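Long-range contacts in serine--tRNA ligase (Pyrococcus horikoshii, PDB 2DQ0), which catalyses the ATP-dependent attachment of serine to tRNA(Ser) and probably also charges tRNA(Sec) with serine: residues A[31-36]-A[101-106]; A[113-118]-A[340-345]; A[132-137]-A[359-364]; A[312-317]-A[396-401]. All coordinates share one frame; numbering follows the deposited sequence.

Interaction 1 (A[31-36]-A[101-106]); sequences DEILKL and YYLWRL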
loop_
_atom_site.group_PDB
_atom_site.type_symbol
_atom_site.label_atom_id
_atom_site.label_comp_id
_atom_site.label_asym_id
_atom_site.label_seq_id
_atom_site.Cartn_x
_atom_site.Cartn_y
_atom_site.Cartn_z
ATOM N N ASP A 31 -4.377 9.993 39.990
ATOM C CA ASP A 31 -3.926 9.732 41.343
ATOM C C ASP A 31 -2.971 8.562 41.344
ATOM O O ASP A 31 -1.995 8.542 42.109
ATOM C CB ASP A 31 -5.108 9.430 42.273
ATOM C CG ASP A 31 -6.028 10.624 42.461
ATOM O OD1 ASP A 31 -5.533 11.733 42.740
ATOM O OD2 ASP A 31 -7.254 10.443 42.334
ATOM N N GLU A 32 -3.247 7.585 40.485
ATOM C CA GLU A 32 -2.389 6.420 40.416
ATOM C C GLU A 32 -0.967 6.807 40.000
ATOM O O GLU A 32 0.003 6.382 40.627
ATOM C CB GLU A 32 -2.976 5.386 39.460
ATOM C CG GLU A 32 -2.184 4.067 39.380
ATOM C CD GLU A 32 -1.928 3.394 40.741
ATOM O OE1 GLU A 32 -2.628 3.708 41.720
ATOM O OE2 GLU A 32 -1.027 2.529 40.824
ATOM N N ILE A 33 -0.836 7.629 38.967
ATOM C CA ILE A 33 0.490 8.021 38.516
ATOM C C ILE A 33 1.155 8.879 39.589
ATOM O O ILE A 33 2.383 8.859 39.758
ATOM C CB ILE A 33 0.440 8.785 37.155
ATOM C CG1 ILE A 33 0.065 10.240 37.379
ATOM C CG2 ILE A 33 -0.601 8.140 36.213
ATOM C CD1 ILE A 33 -0.274 10.972 36.093
ATOM N N LEU A 34 0.337 9.617 40.332
ATOM C CA LEU A 34 0.866 10.466 41.393
ATOM C C LEU A 34 1.475 9.669 42.543
ATOM O O LEU A 34 2.594 9.966 42.979
ATOM C CB LEU A 34 -0.221 11.396 41.927
ATOM C CG LEU A 34 -0.486 12.609 41.036
ATOM C CD1 LEU A 34 -1.550 13.485 41.678
ATOM C CD2 LEU A 34 0.795 13.389 40.827
ATOM N N LYS A 35 0.750 8.662 43.029
ATOM C CA LYS A 35 1.260 7.855 44.126
ATOM C C LYS A 35 2.458 7.040 43.653
ATOM O O LYS A 35 3.338 6.681 44.446
ATOM C CB LYS A 35 0.157 6.942 44.712
ATOM C CG LYS A 35 0.170 5.494 44.261
ATOM C CD LYS A 35 0.235 4.527 45.444
ATOM C CE LYS A 35 -1.000 4.643 46.324
ATOM N NZ LYS A 35 -0.920 3.808 47.559
ATOM N N LEU A 36 2.502 6.755 42.357
ATOM C CA LEU A 36 3.609 5.989 41.811
ATOM C C LEU A 36 4.811 6.908 41.715
ATOM O O LEU A 36 5.920 6.529 42.074
ATOM C CB LEU A 36 3.272 5.441 40.420
ATOM C CG LEU A 36 2.392 4.204 40.260
ATOM C CD1 LEU A 36 2.360 3.837 38.777
ATOM C CD2 LEU A 36 2.934 3.041 41.082
ATOM N N TYR A 101 3.285 3.701 31.239
ATOM C CA TYR A 101 2.164 2.947 30.679
ATOM C C TYR A 101 0.912 3.818 30.651
ATOM O O TYR A 101 0.194 3.855 29.659
ATOM C CB TYR A 101 1.892 1.714 31.517
ATOM C CG TYR A 101 0.681 0.944 31.071
ATOM C CD1 TYR A 101 0.797 -0.086 30.149
ATOM C CD2 TYR A 101 -0.583 1.227 31.607
ATOM C CE1 TYR A 101 -0.314 -0.837 29.766
ATOM C CE2 TYR A 101 -1.701 0.494 31.238
ATOM C CZ TYR A 101 -1.559 -0.543 30.313
ATOM O OH TYR A 101 -2.656 -1.284 29.927
ATOM N N TYR A 102 0.654 4.513 31.754
ATOM C CA TYR A 102 -0.488 5.407 31.835
ATOM C C TYR A 102 -0.235 6.667 31.014
ATOM O O TYR A 102 -1.107 7.135 30.269
ATOM C CB TYR A 102 -0.756 5.809 33.284
ATOM C CG TYR A 102 -1.183 4.663 34.170
ATOM C CD1 TYR A 102 -0.394 4.260 35.250
ATOM C CD2 TYR A 102 -2.375 3.983 33.929
ATOM C CE1 TYR A 102 -0.782 3.208 36.060
ATOM C CE2 TYR A 102 -2.775 2.935 34.732
ATOM C CZ TYR A 102 -1.976 2.547 35.796
ATOM O OH TYR A 102 -2.360 1.488 36.583
ATOM N N LEU A 103 0.962 7.226 31.142
ATOM C CA LEU A 103 1.258 8.444 30.409
ATOM C C LEU A 103 1.020 8.316 28.915
ATOM O O LEU A 103 0.549 9.253 28.293
ATOM C CB LEU A 103 2.701 8.894 30.668
ATOM C CG LEU A 103 3.007 9.493 32.048
ATOM C CD1 LEU A 103 4.471 9.906 32.106
ATOM C CD2 LEU A 103 2.092 10.687 32.309
ATOM N N TRP A 104 1.348 7.158 28.342
ATOM C CA TRP A 104 1.189 6.929 26.905
ATOM C C TRP A 104 -0.246 6.663 26.553
ATOM O O TRP A 104 -0.638 6.725 25.392
ATOM C CB TRP A 104 2.002 5.719 26.442
ATOM C CG TRP A 104 3.446 5.994 26.247
ATOM C CD1 TRP A 104 4.375 6.252 27.218
ATOM C CD2 TRP A 104 4.140 6.058 24.997
ATOM N NE1 TRP A 104 5.602 6.472 26.647
ATOM C CE2 TRP A 104 5.490 6.357 25.285
ATOM C CE3 TRP A 104 3.752 5.892 23.658
ATOM C CZ2 TRP A 104 6.461 6.491 24.280
ATOM C CZ3 TRP A 104 4.710 6.025 22.662
ATOM C CH2 TRP A 104 6.052 6.322 22.979
ATOM N N ARG A 105 -1.027 6.351 27.572
ATOM C CA ARG A 105 -2.407 6.030 27.348
ATOM C C ARG A 105 -3.371 7.117 27.795
ATOM O O ARG A 105 -4.542 6.853 28.054
ATOM C CB ARG A 105 -2.700 4.664 27.989
ATOM C CG ARG A 105 -2.600 3.509 26.971
ATOM C CD ARG A 105 -2.199 2.167 27.572
ATOM N NE ARG A 105 -0.769 2.177 27.809
ATOM C CZ ARG A 105 0.068 1.257 27.357
ATOM N NH1 ARG A 105 -0.394 0.247 26.646
ATOM N NH2 ARG A 105 1.367 1.365 27.612
ATOM N N LEU A 106 -2.870 8.348 27.871
ATOM C CA LEU A 106 -3.697 9.488 28.243
ATOM C C LEU A 106 -3.762 10.454 27.059
ATOM O O LEU A 106 -2.765 10.727 26.410
ATOM C CB LEU A 106 -3.140 10.169 29.500
ATOM C CG LEU A 106 -3.367 9.401 30.816
ATOM C CD1 LEU A 106 -2.611 10.078 31.954
ATOM C CD2 LEU A 106 -4.864 9.341 31.132
#
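Tyr102 is the bump of this contact: its side chain leans out from the end of helix 72-103 into a shallow hollow formed by Glu32, Ile33 and Leu36 of helix 28-65. At the root of the side chain, Ile33 CG2 lies 3.7 Å from Tyr102 CB and also packs against CG and CD1, the two side chains passing alongside in opposite senses. With Ile33 CG1 set between the backbone N and the carbonyl carbon (chi1 81°), the longer branch goes elsewhere, and its CD1 meets Leu103 CD2 at 4.5 Å. Further along the ring, Glu32 CG comes in obliquely to 3.7 Å from Tyr102 CE1. Only the aliphatic part of Glu32 touches there; its carboxylate is turned 74° from the ring plane. Leu36 CD1 closes the hollow at the ring edge, 4.2 Å from Tyr102 CE1. No hydrogen bond crosses between the two segments; they meet by apolar packing. Were Tyr102 replaced by an alanine, Glu32 CG and Leu36 CD1 would probably face a gap where the ring had been, with Ile33 CG2 keeping just the CB. The contact joins the start of one long helix to the end of the other, at the base of the coiled-coil arm involved in tRNA binding. Trp29 meets Tyr102 edge-to-face there, and Ile7 of helix 4-9 packs on Ile33.

Interaction 2 (A[113-118]-A[340-345]); sequences SVPVGK and VVNICT
The run 113-118 passes 342-345 with 60° between their end-to-end directions, closest at Pro115-Cys344 and Val116-Thr345, and the backbones are tied where Thr345 N donates to Pro115 O at 3.0 Å. A second bond runs the other way: Gly117 N gives its hydrogen to Thr345 OG1 at 3.1 Å, fairly straight at 160°. The threonine OG1 is placed for this by its first torsion (chi1 49°), which sets it between the backbone N and the carbonyl carbon; it is also hydrogen-bonded to Lys20 O, so it links three pieces of chain. Its methyl turns to the other flank, with Thr345 CG2 packed on Val114 CG2.

In the fold, 340-345 runs from strand 338-342 into the following loop. That strand belongs to the mixed, largely antiparallel sheet of the class II synthetase core, where it lies between strands 124-129 and 354-362. The loop holding 113-118 leads from the coiled-coil arm toward strand 124-129. Asn342 ND2 makes a weak hydrogen bond to Ser113 O, 3.1 Å long, and also sits beside Pro115 CD. The serine hydroxyl itself is engaged by Lys354 NZ. Further along the loop, Pro115 CG packs on Cys344 CB at 4.2 Å, and Cys344 SG sits 3.6 Å from Gly117 CA. Ile343 points its CB away from the loop, and its side chain is about 8 Å from the bound seryl-adenylate analogue.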
loop_
_atom_site.group_PDB
_atom_site.type_symbol
_atom_site.label_atom_id
_atom_site.label_comp_id
_atom_site.label_asym_id
_atom_site.label_seq_id
_atom_site.Cartn_x
_atom_site.Cartn_y
_atom_site.Cartn_z
ATOM N N SER A 113 -10.021 26.757 23.679
ATOM C CA SER A 113 -10.946 27.103 22.611
ATOM C C SER A 113 -11.828 25.970 22.102
ATOM O O SER A 113 -12.790 26.221 21.364
ATOM C CB SER A 113 -10.192 27.734 21.424
ATOM O OG SER A 113 -9.245 26.850 20.857
ATOM N N VAL A 114 -11.522 24.729 22.468
ATOM C CA VAL A 114 -12.360 23.647 21.981
ATOM C C VAL A 114 -13.588 23.566 22.838
ATOM O O VAL A 114 -13.503 23.469 24.065
ATOM C CB VAL A 114 -11.623 22.242 21.911
ATOM C CG1 VAL A 114 -10.234 22.335 22.466
ATOM C CG2 VAL A 114 -12.431 21.148 22.631
ATOM N N PRO A 115 -14.763 23.633 22.193
ATOM C CA PRO A 115 -16.085 23.575 22.824
ATOM C C PRO A 115 -16.321 22.236 23.496
ATOM O O PRO A 115 -15.796 21.225 23.039
ATOM C CB PRO A 115 -17.031 23.799 21.652
ATOM C CG PRO A 115 -16.275 23.200 20.489
ATOM C CD PRO A 115 -14.884 23.727 20.726
ATOM N N VAL A 116 -17.101 22.226 24.576
ATOM C CA VAL A 116 -17.388 20.976 25.277
ATOM C C VAL A 116 -18.592 20.264 24.673
ATOM O O VAL A 116 -19.577 20.895 24.302
ATOM C CB VAL A 116 -17.639 21.210 26.772
ATOM C CG1 VAL A 116 -17.748 19.856 27.499
ATOM C CG2 VAL A 116 -16.502 22.038 27.352
ATOM N N GLY A 117 -18.498 18.942 24.571
ATOM C CA GLY A 117 -19.575 18.171 23.980
ATOM C C GLY A 117 -19.441 16.673 24.165
ATOM O O GLY A 117 -18.401 16.159 24.588
ATOM N N LYS A 118 -20.513 15.967 23.828
ATOM C CA LYS A 118 -20.566 14.531 23.975
ATOM C C LYS A 118 -20.079 13.827 22.710
ATOM O O LYS A 118 -19.337 12.844 22.789
ATOM C CB LYS A 118 -22.011 14.122 24.288
ATOM C CG LYS A 118 -22.170 12.808 25.052
ATOM C CD LYS A 118 -23.653 12.439 25.227
ATOM C CE LYS A 118 -23.848 11.281 26.215
ATOM N NZ LYS A 118 -23.530 11.664 27.628
ATOM N N VAL A 340 -16.771 24.856 8.047
ATOM C CA VAL A 340 -15.702 24.245 8.820
ATOM C C VAL A 340 -16.173 24.216 10.250
ATOM O O VAL A 340 -16.838 25.132 10.727
ATOM C CB VAL A 340 -14.317 24.963 8.666
ATOM C CG1 VAL A 340 -14.405 26.068 7.646
ATOM C CG2 VAL A 340 -13.799 25.418 10.009
ATOM N N VAL A 341 -15.820 23.142 10.932
ATOM C CA VAL A 341 -16.276 22.930 12.280
ATOM C C VAL A 341 -15.177 22.822 13.327
ATOM O O VAL A 341 -14.079 22.366 13.040
ATOM C CB VAL A 341 -17.150 21.644 12.285
ATOM C CG1 VAL A 341 -17.344 21.129 13.680
ATOM C CG2 VAL A 341 -18.493 21.933 11.634
ATOM N N ASN A 342 -15.470 23.276 14.540
ATOM C CA ASN A 342 -14.526 23.139 15.624
ATOM C C ASN A 342 -15.037 21.907 16.352
ATOM O O ASN A 342 -16.150 21.879 16.875
ATOM C CB ASN A 342 -14.553 24.345 16.553
ATOM C CG ASN A 342 -13.500 24.257 17.661
ATOM O OD1 ASN A 342 -12.765 23.258 17.779
ATOM N ND2 ASN A 342 -13.428 25.303 18.483
ATOM N N ILE A 343 -14.223 20.871 16.363
ATOM C CA ILE A 343 -14.616 19.637 16.984
ATOM C C ILE A 343 -14.574 19.734 18.481
ATOM O O ILE A 343 -13.622 20.271 19.044
ATOM C CB ILE A 343 -13.733 18.517 16.453
ATOM C CG1 ILE A 343 -14.061 18.354 14.964
ATOM C CG2 ILE A 343 -13.929 17.220 17.272
ATOM C CD1 ILE A 343 -13.147 17.418 14.261
ATOM N N CYS A 344 -15.623 19.212 19.111
ATOM C CA CYS A 344 -15.768 19.250 20.557
ATOM C C CYS A 344 -14.938 18.209 21.301
ATOM O O CYS A 344 -14.384 17.280 20.700
ATOM C CB CYS A 344 -17.260 19.159 20.954
ATOM S SG CYS A 344 -18.144 17.573 20.712
ATOM N N THR A 345 -14.855 18.398 22.616
ATOM C CA THR A 345 -14.075 17.538 23.487
ATOM C C THR A 345 -14.358 16.053 23.343
ATOM O O THR A 345 -13.417 15.243 23.311
ATOM C CB THR A 345 -14.257 17.940 24.974
ATOM O OG1 THR A 345 -15.654 18.068 25.266
ATOM C CG2 THR A 345 -13.544 19.265 25.276
#

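Interaction 3 (A[132-137]-A[359-364]); sequences ARVWKG and EAWMPG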
loop_
_atom_site.group_PDB
_atom_site.type_symbol
_atom_site.label_atom_id
_atom_site.label_comp_id
_atom_site.label_asym_id
_atom_site.label_seq_id
_atom_site.Cartn_x
_atom_site.Cartn_y
_atom_site.Cartn_z
ATOM N N ALA A 132 -24.684 26.304 -1.917
ATOM C CA ALA A 132 -25.162 24.937 -1.942
ATOM C C ALA A 132 -26.369 24.713 -2.820
ATOM O O ALA A 132 -27.281 25.534 -2.887
ATOM C CB ALA A 132 -25.481 24.477 -0.523
ATOM N N ARG A 133 -26.361 23.577 -3.497
ATOM C CA ARG A 133 -27.473 23.199 -4.336
ATOM C C ARG A 133 -28.222 22.162 -3.505
ATOM O O ARG A 133 -27.752 21.052 -3.312
ATOM C CB ARG A 133 -26.955 22.626 -5.644
ATOM C CG ARG A 133 -26.063 23.633 -6.391
ATOM C CD ARG A 133 -25.334 23.020 -7.598
ATOM N NE ARG A 133 -26.242 22.470 -8.594
ATOM C CZ ARG A 133 -25.930 21.455 -9.397
ATOM N NH1 ARG A 133 -24.731 20.885 -9.314
ATOM N NH2 ARG A 133 -26.817 20.994 -10.275
ATOM N N VAL A 134 -29.377 22.565 -2.987
ATOM C CA VAL A 134 -30.220 21.730 -2.143
ATOM C C VAL A 134 -31.497 21.216 -2.806
ATOM O O VAL A 134 -32.217 21.954 -3.480
ATOM C CB VAL A 134 -30.656 22.510 -0.866
ATOM C CG1 VAL A 134 -31.401 21.579 0.103
ATOM C CG2 VAL A 134 -29.435 23.164 -0.196
ATOM N N TRP A 135 -31.777 19.938 -2.592
ATOM C CA TRP A 135 -32.998 19.317 -3.097
ATOM C C TRP A 135 -34.156 19.825 -2.240
ATOM O O TRP A 135 -34.003 19.969 -1.020
ATOM C CB TRP A 135 -32.926 17.817 -2.928
ATOM C CG TRP A 135 -34.170 17.100 -3.328
ATOM C CD1 TRP A 135 -34.876 17.253 -4.501
ATOM C CD2 TRP A 135 -34.764 15.996 -2.642
ATOM N NE1 TRP A 135 -35.862 16.293 -4.585
ATOM C CE2 TRP A 135 -35.817 15.508 -3.460
ATOM C CE3 TRP A 135 -34.505 15.360 -1.418
ATOM C CZ2 TRP A 135 -36.616 14.400 -3.087
ATOM C CZ3 TRP A 135 -35.301 14.250 -1.042
ATOM C CH2 TRP A 135 -36.343 13.787 -1.882
ATOM N N LYS A 136 -35.309 20.074 -2.861
ATOM C CA LYS A 136 -36.469 20.559 -2.112
ATOM C C LYS A 136 -36.702 19.710 -0.853
ATOM O O LYS A 136 -37.066 20.253 0.184
ATOM C CB LYS A 136 -37.734 20.565 -2.993
ATOM C CG LYS A 136 -38.995 21.081 -2.280
ATOM C CD LYS A 136 -40.188 21.059 -3.218
ATOM C CE LYS A 136 -41.472 21.428 -2.500
ATOM N NZ LYS A 136 -42.701 21.062 -3.281
ATOM N N GLY A 137 -36.438 18.401 -0.950
ATOM C CA GLY A 137 -36.635 17.483 0.163
ATOM C C GLY A 137 -35.610 17.447 1.292
ATOM O O GLY A 137 -35.764 16.675 2.243
ATOM N N GLU A 359 -16.343 20.079 6.371
ATOM C CA GLU A 359 -17.434 19.185 5.984
ATOM C C GLU A 359 -18.077 19.789 4.772
ATOM O O GLU A 359 -18.640 20.877 4.849
ATOM C CB GLU A 359 -18.465 19.044 7.100
ATOM C CG GLU A 359 -17.946 18.313 8.343
ATOM C CD GLU A 359 -18.878 18.454 9.544
ATOM O OE1 GLU A 359 -18.645 17.807 10.588
ATOM O OE2 GLU A 359 -19.852 19.226 9.450
ATOM N N ALA A 360 -17.961 19.099 3.642
ATOM C CA ALA A 360 -18.537 19.574 2.379
ATOM C C ALA A 360 -19.985 19.247 2.301
ATOM O O ALA A 360 -20.429 18.231 2.817
ATOM C CB ALA A 360 -17.849 18.948 1.186
ATOM N N TRP A 361 -20.715 20.132 1.646
ATOM C CA TRP A 361 -22.126 19.940 1.433
ATOM C C TRP A 361 -22.210 18.857 0.348
ATOM O O TRP A 361 -21.536 18.939 -0.675
ATOM C CB TRP A 361 -22.775 21.243 0.936
ATOM C CG TRP A 361 -24.204 21.006 0.595
ATOM C CD1 TRP A 361 -24.775 21.046 -0.647
ATOM C CD2 TRP A 361 -25.219 20.545 1.491
ATOM N NE1 TRP A 361 -26.087 20.633 -0.582
ATOM C CE2 TRP A 361 -26.387 20.318 0.720
ATOM C CE3 TRP A 361 -25.255 20.300 2.870
ATOM C CZ2 TRP A 361 -27.589 19.854 1.289
ATOM C CZ3 TRP A 361 -26.443 19.842 3.437
ATOM C CH2 TRP A 361 -27.596 19.624 2.644
ATOM N N MET A 362 -23.021 17.835 0.572
ATOM C CA MET A 362 -23.149 16.768 -0.405
ATOM C C MET A 362 -24.578 16.769 -0.927
ATOM O O MET A 362 -25.478 16.138 -0.367
ATOM C CB MET A 362 -22.794 15.421 0.246
ATOM C CG MET A 362 -21.370 15.355 0.823
ATOM S SD MET A 362 -20.034 15.406 -0.453
ATOM C CE MET A 362 -18.620 14.892 0.533
ATOM N N PRO A 363 -24.807 17.493 -2.026
ATOM C CA PRO A 363 -26.144 17.577 -2.618
ATOM C C PRO A 363 -26.972 16.286 -2.594
ATOM O O PRO A 363 -28.130 16.304 -2.195
ATOM C CB PRO A 363 -25.854 18.077 -4.028
ATOM C CG PRO A 363 -24.651 18.978 -3.807
ATOM C CD PRO A 363 -23.801 18.173 -2.864
ATOM N N GLY A 364 -26.377 15.174 -3.019
ATOM C CA GLY A 364 -27.085 13.904 -3.044
ATOM C C GLY A 364 -27.462 13.361 -1.677
ATOM O O GLY A 364 -28.576 12.904 -1.467
#
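Trp361 reaches from strand 354-362 of the class II core sheet to Ala132, Arg133 and Val134 on strand 132-135, which pairs with strand 152-155 in a small parallel sheet of its own. The two strand axes come within 7.7 Å, and the indole bridges them. From CB the side chain runs with CG anti to the backbone N (chi1 175°), which carries the ring across to the other strand. CG and CD1 come first: the methyl of Ala132 lies over the face of the five-membered ring, a CH-pi contact with Ala132 CB 3.5 Å from Trp361 CD1. Next is NE1, which donates to Arg133 O at 3.2 Å. The oxygen lies in the plane of the indole, whereas NE1 stands well above the carbonyl plane of Arg133. On the six-membered ring, CZ2 approaches Val134 CG2 at 4.1 Å, the two side chains crossing at about a right angle. Phe142 and Phe368 meet the indole edge-to-face. The Arg133 guanidinium is hydrogen-bonded to Asn420 O and Gln422 O; the Arg133 carbonyl oxygen, besides taking the indole N-H, has Pro363 CB 3.6 Å away.

Interaction 4 (A[312-317]-A[396-401]); sequences RPEESW and KPRYVH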
loop_
_atom_site.group_PDB
_atom_site.type_symbol
_atom_site.label_atom_id
_atom_site.label_comp_id
_atom_site.label_asym_id
_atom_site.label_seq_id
_atom_site.Cartn_x
_atom_site.Cartn_y
_atom_site.Cartn_z
ATOM N N ARG A 312 7.714 25.732 16.394
ATOM C CA ARG A 312 8.093 26.084 17.750
ATOM C C ARG A 312 6.763 26.104 18.486
ATOM O O ARG A 312 5.747 26.513 17.931
ATOM C CB ARG A 312 8.688 27.491 17.791
ATOM C CG ARG A 312 9.822 27.707 16.828
ATOM C CD ARG A 312 10.181 29.181 16.676
ATOM N NE ARG A 312 11.584 29.291 16.303
ATOM C CZ ARG A 312 12.590 29.063 17.144
ATOM N NH1 ARG A 312 12.345 28.736 18.411
ATOM N NH2 ARG A 312 13.841 29.106 16.702
ATOM N N PRO A 313 6.746 25.652 19.737
ATOM C CA PRO A 313 5.493 25.660 20.491
ATOM C C PRO A 313 4.754 27.005 20.389
ATOM O O PRO A 313 3.516 27.052 20.324
ATOM C CB PRO A 313 5.962 25.349 21.908
ATOM C CG PRO A 313 7.067 24.354 21.652
ATOM C CD PRO A 313 7.820 24.981 20.488
ATOM N N GLU A 314 5.527 28.088 20.350
ATOM C CA GLU A 314 4.994 29.448 20.276
ATOM C C GLU A 314 4.432 29.819 18.897
ATOM O O GLU A 314 3.830 30.883 18.727
ATOM C CB GLU A 314 6.090 30.452 20.682
ATOM C CG GLU A 314 6.923 30.041 21.916
ATOM C CD GLU A 314 8.022 29.007 21.598
ATOM O OE1 GLU A 314 8.516 28.324 22.536
ATOM O OE2 GLU A 314 8.403 28.890 20.410
ATOM N N GLU A 315 4.614 28.942 17.915
ATOM C CA GLU A 315 4.126 29.186 16.550
ATOM C C GLU A 315 3.018 28.205 16.069
ATOM O O GLU A 315 2.368 28.429 15.034
ATOM C CB GLU A 315 5.306 29.088 15.577
ATOM C CG GLU A 315 6.378 30.139 15.740
ATOM C CD GLU A 315 5.853 31.532 15.459
ATOM O OE1 GLU A 315 5.036 31.679 14.526
ATOM O OE2 GLU A 315 6.263 32.480 16.162
ATOM N N SER A 316 2.799 27.134 16.831
ATOM C CA SER A 316 1.862 26.093 16.438
ATOM C C SER A 316 0.420 26.506 16.211
ATOM O O SER A 316 -0.182 26.136 15.191
ATOM C CB SER A 316 1.943 24.917 17.419
ATOM O OG SER A 316 1.445 25.266 18.689
ATOM N N TRP A 317 -0.138 27.279 17.133
ATOM C CA TRP A 317 -1.513 27.708 16.972
ATOM C C TRP A 317 -1.666 28.563 15.723
ATOM O O TRP A 317 -2.704 28.530 15.055
ATOM C CB TRP A 317 -1.998 28.451 18.220
ATOM C CG TRP A 317 -2.093 27.526 19.368
ATOM C CD1 TRP A 317 -1.257 27.464 20.441
ATOM C CD2 TRP A 317 -2.961 26.390 19.472
ATOM N NE1 TRP A 317 -1.535 26.351 21.203
ATOM C CE2 TRP A 317 -2.577 25.674 20.632
ATOM C CE3 TRP A 317 -4.020 25.902 18.694
ATOM C CZ2 TRP A 317 -3.212 24.498 21.031
ATOM C CZ3 TRP A 317 -4.655 24.724 19.096
ATOM C CH2 TRP A 317 -4.245 24.039 20.253
ATOM N N LYS A 396 19.637 22.543 26.728
ATOM C CA LYS A 396 18.212 22.435 27.004
ATOM C C LYS A 396 17.288 22.240 25.814
ATOM O O LYS A 396 16.507 23.130 25.470
ATOM C CB LYS A 396 17.729 23.645 27.797
ATOM C CG LYS A 396 16.916 23.274 29.031
ATOM C CD LYS A 396 15.899 22.170 28.748
ATOM C CE LYS A 396 16.262 20.869 29.477
ATOM N NZ LYS A 396 17.574 20.287 29.061
ATOM N N PRO A 397 17.358 21.066 25.167
ATOM C CA PRO A 397 16.469 20.856 24.025
ATOM C C PRO A 397 15.017 20.732 24.494
ATOM O O PRO A 397 14.724 20.098 25.511
ATOM C CB PRO A 397 17.014 19.573 23.393
ATOM C CG PRO A 397 17.616 18.845 24.556
ATOM C CD PRO A 397 18.308 19.948 25.309
ATOM N N ARG A 398 14.119 21.376 23.758
ATOM C CA ARG A 398 12.699 21.348 24.077
ATOM C C ARG A 398 11.910 20.642 22.967
ATOM O O ARG A 398 12.319 20.641 21.798
ATOM C CB ARG A 398 12.165 22.772 24.244
ATOM C CG ARG A 398 12.832 23.582 25.331
ATOM C CD ARG A 398 12.170 24.953 25.427
ATOM N NE ARG A 398 12.362 25.754 24.220
ATOM C CZ ARG A 398 11.403 26.468 23.625
ATOM N NH1 ARG A 398 11.687 27.167 22.530
ATOM N NH2 ARG A 398 10.156 26.480 24.103
ATOM N N TYR A 399 10.781 20.044 23.345
ATOM C CA TYR A 399 9.928 19.344 22.392
ATOM C C TYR A 399 9.309 20.306 21.391
ATOM O O TYR A 399 8.980 21.445 21.701
ATOM C CB TYR A 399 8.838 18.557 23.130
ATOM C CG TYR A 399 9.396 17.359 23.861
ATOM C CD1 TYR A 399 9.864 16.250 23.155
ATOM C CD2 TYR A 399 9.495 17.344 25.253
ATOM C CE1 TYR A 399 10.409 15.156 23.817
ATOM C CE2 TYR A 399 10.042 16.252 25.925
ATOM C CZ TYR A 399 10.489 15.162 25.198
ATOM O OH TYR A 399 10.950 14.044 25.848
ATOM N N VAL A 400 9.188 19.842 20.165
ATOM C CA VAL A 400 8.620 20.645 19.097
ATOM C C VAL A 400 7.109 20.439 19.123
ATOM O O VAL A 400 6.569 19.651 19.918
ATOM C CB VAL A 400 9.161 20.150 17.738
ATOM C CG1 VAL A 400 10.707 19.988 17.799
ATOM C CG2 VAL A 400 8.530 18.791 17.404
ATOM N N HIS A 401 6.409 21.175 18.284
ATOM C CA HIS A 401 4.972 20.966 18.200
ATOM C C HIS A 401 4.736 20.394 16.816
ATOM O O HIS A 401 5.426 20.757 15.867
ATOM C CB HIS A 401 4.189 22.267 18.387
ATOM C CG HIS A 401 3.865 22.569 19.816
ATOM N ND1 HIS A 401 2.938 23.523 20.184
ATOM C CD2 HIS A 401 4.325 22.020 20.969
ATOM C CE1 HIS A 401 2.838 23.542 21.503
ATOM N NE2 HIS A 401 3.667 22.641 22.004
#
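Ser316 OG and His401 ND1 share a hydrogen bond of 2.7 Å, in which either could be the donor. Ser316 OG stands between its backbone N and carbonyl carbon (chi1 69°), which brings it to the edge of the imidazole, near the ring plane; Asn376 ND2 adds a weak bond to the same oxygen. One face of the imidazole rests on Pro313, whose CA lies 3.5 Å from the centroid of the His401 ring, a CH-pi contact.

The second polar link is a salt bridge. Arg398 NH2 donates to Glu314 OE1 at 2.9 Å and 164°, in the guanidinium plane, while Arg398 NH1 adds only a weak bond to that oxygen. Arg312 NH1 comes to 4.5 Å from Arg398 NH1, and this like-charge approach is probably eased by Glu314 on one arginine and by Asp391, the salt-bridge partner of Arg312, on the other. In the backbone, Glu315 N donates to Arg312 O at 2.7 Å. With a leucine in place of His401, Ser316 OG would probably lose its ND1 partner and Pro313 the flat ring it lies over.

Residues 312-317 link strand 301-311 to helix 316-333, and the contact sets this connection against strand 398-406. The latter pairs with strands 301-311, 367-376 and 387-390 in the core sheet, and His401 is backbone-bonded to Ser311.

Interactions 2, 3 and 4 all reach the large core sheet, whereas interaction 1 lies in the tRNA-binding arm, its centre 47 Å from that of interaction 3 on the opposite side of the chain's centre. Interactions 2 and 3 touch directly on neighbouring strands 338-342 and 354-362, where Val341 CG2 packs 3.7 Å from Glu359 OE2. Interaction 4 stays clear of interaction 2, their nearest atoms about 5 Å apart, though helix 316-333 is followed in the chain by strand 338-342. Interaction 2 comes nearest the active site: the Ile343 side chain is about 5 Å from that of Ser373, a predicted ATP-binding residue. Interactions 1 and 4 lie away from the annotated sites.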